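Local coordinates for protein ICChI, a glycosylated chitinase (PDB 6IDN) that hydrolyses chitin as a plant glycosidase of family 18 and also has lysozyme activity, at residues A97-L100 / W101-L105. Numbering follows the deposited sequence.
Sequences AQYL and WNNFL
Tyr99 and Asn103, one turn apart at the end of helix 90-103, are joined through both backbone and side chain. The carbonyl oxygen of Tyr99 accepts two hydrogen bonds, from Asn103 N at 2.9 Å and from Asn103 ND2 at 3.0 Å, and it lies in the amide plane of Asn103. With OD1 of Asn103 hydrogen-bonded to Ser109 OG, both ends of this amide are engaged, which should hold its rotation. A second polar pair lies on the preceding residues: Gln98, bent at chi2 (70°), turns NE2 back to OD1 of Asn102 at 3.3 Å, a long bond that reaches the acceptor from above its carbonyl plane.

Ring contacts continue round the helix. The Tyr99 ring carries CB of Asn103 over one face, offset toward the rim, while the amide also approaches the ring closely, ND2 of Asn103 coming within 3.1 Å of CD1 of Tyr99. The Tyr99 and Phe104 rings meet obliquely, planes 69° apart, and CE2 of Tyr99 lies in the plane of the Phe104 ring at its edge, 3.8 Å from CE2 of Phe104. Replacing Tyr99 by an alanine would probably open a gap beside Phe104 and remove the ring face that covers CB of Asn103. CD2 of Leu100 meets CD2 of Phe104 more loosely, and both residues pack inward on Leu76 of strand 73-80.

Backbone bonds finish the helix. Leu100 O receives Phe104 N at 2.9 Å and Leu105 N at 3.1 Å, so an i+5 bond joins the i+4 pattern where Phe104 leaves helical angles. This is the C-terminal end of a barrel helix in a TIM-barrel fold, with Leu100 and Phe104 facing the strands and Ala97 and Trp101 touching neighbouring helix 134-148.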
loop_
_atom_site.group_PDB
_atom_site.type_symbol
_atom_site.label_atom_id
_atom_site.label_comp_id
_atom_site.label_asym_id
_atom_site.label_seq_id
_atom_site.Cartn_x
_atom_site.Cartn_y
_atom_site.Cartn_z
ATOM N N ALA A 97 3.670 12.845 -10.639
ATOM C CA ALA A 97 4.182 11.589 -11.176
ATOM C C ALA A 97 5.659 11.714 -11.491
ATOM O O ALA A 97 6.458 10.817 -11.190
ATOM C CB ALA A 97 3.412 11.199 -12.446
ATOM N N GLN A 98 6.046 12.834 -12.097
ATOM C CA GLN A 98 7.454 13.040 -12.436
ATOM C C GLN A 98 8.298 13.114 -11.176
ATOM O O GLN A 98 9.393 12.546 -11.116
ATOM C CB GLN A 98 7.591 14.318 -13.260
ATOM C CG GLN A 98 8.925 14.464 -13.894
ATOM C CD GLN A 98 9.124 13.466 -15.000
ATOM O OE1 GLN A 98 8.402 13.464 -15.996
ATOM N NE2 GLN A 98 10.086 12.570 -14.811
ATOM N N TYR A 99 7.804 13.825 -10.153
ATOM C CA TYR A 99 8.505 13.888 -8.883
ATOM C C TYR A 99 8.726 12.496 -8.322
ATOM O O TYR A 99 9.815 12.179 -7.835
ATOM C CB TYR A 99 7.717 14.742 -7.863
ATOM C CG TYR A 99 8.148 14.477 -6.422
ATOM C CD1 TYR A 99 9.225 15.145 -5.863
ATOM C CD2 TYR A 99 7.484 13.541 -5.631
ATOM C CE1 TYR A 99 9.632 14.891 -4.557
ATOM C CE2 TYR A 99 7.889 13.275 -4.328
ATOM C CZ TYR A 99 8.965 13.960 -3.799
ATOM O OH TYR A 99 9.366 13.708 -2.496
ATOM N N LEU A 100 7.679 11.664 -8.342
ATOM C CA LEU A 100 7.806 10.321 -7.792
ATOM C C LEU A 100 8.810 9.508 -8.593
ATOM O O LEU A 100 9.640 8.790 -8.021
ATOM C CB LEU A 100 6.444 9.627 -7.769
ATOM C CG LEU A 100 5.439 10.297 -6.841
ATOM C CD1 LEU A 100 4.068 9.704 -7.088
ATOM C CD2 LEU A 100 5.828 10.086 -5.397
ATOM N N TRP A 101 8.746 9.602 -9.922
ATOM C CA TRP A 101 9.697 8.872 -10.753
ATOM C C TRP A 101 11.122 9.327 -10.456
ATOM O O TRP A 101 12.033 8.504 -10.274
ATOM C CB TRP A 101 9.362 9.064 -12.244
ATOM C CG TRP A 101 10.432 8.509 -13.129
ATOM C CD1 TRP A 101 11.399 9.217 -13.776
ATOM C CD2 TRP A 101 10.665 7.132 -13.436
ATOM N NE1 TRP A 101 12.228 8.360 -14.468
ATOM C CE2 TRP A 101 11.793 7.076 -14.274
ATOM C CE3 TRP A 101 10.020 5.939 -13.093
ATOM C CZ2 TRP A 101 12.298 5.878 -14.766
ATOM C CZ3 TRP A 101 10.535 4.745 -13.573
ATOM C CH2 TRP A 101 11.653 4.725 -14.407
ATOM N N ASN A 102 11.331 10.641 -10.391
ATOM C CA ASN A 102 12.681 11.177 -10.247
ATOM C C ASN A 102 13.252 10.918 -8.864
ATOM O O ASN A 102 14.475 10.783 -8.717
ATOM C CB ASN A 102 12.672 12.681 -10.520
ATOM C CG ASN A 102 12.486 13.011 -11.981
ATOM O OD1 ASN A 102 12.661 12.164 -12.855
ATOM N ND2 ASN A 102 12.148 14.261 -12.257
ATOM N N ASN A 103 12.402 10.888 -7.837
ATOM C CA ASN A 103 12.908 10.870 -6.472
ATOM C C ASN A 103 12.849 9.498 -5.818
ATOM O O ASN A 103 13.661 9.222 -4.921
ATOM C CB ASN A 103 12.150 11.892 -5.620
ATOM C CG ASN A 103 12.628 13.308 -5.869
ATOM O OD1 ASN A 103 13.608 13.748 -5.267
ATOM N ND2 ASN A 103 11.961 14.020 -6.779
ATOM N N PHE A 104 11.944 8.627 -6.264
ATOM C CA PHE A 104 11.741 7.329 -5.628
ATOM C C PHE A 104 11.861 6.156 -6.598
ATOM O O PHE A 104 12.218 5.053 -6.174
ATOM C CB PHE A 104 10.368 7.299 -4.930
ATOM C CG PHE A 104 10.281 8.216 -3.743
ATOM C CD1 PHE A 104 10.780 7.822 -2.510
ATOM C CD2 PHE A 104 9.723 9.476 -3.857
ATOM C CE1 PHE A 104 10.718 8.667 -1.412
ATOM C CE2 PHE A 104 9.664 10.332 -2.764
ATOM C CZ PHE A 104 10.162 9.923 -1.538
ATOM N N LEU A 105 11.581 6.360 -7.881
ATOM C CA LEU A 105 11.552 5.274 -8.848
ATOM C C LEU A 105 12.858 5.307 -9.662
ATOM O O LEU A 105 13.908 5.487 -9.045
ATOM C CB LEU A 105 10.256 5.331 -9.651
ATOM C CG LEU A 105 8.990 5.321 -8.801
ATOM C CD1 LEU A 105 7.802 5.439 -9.763
ATOM C CD2 LEU A 105 8.897 4.047 -7.955
#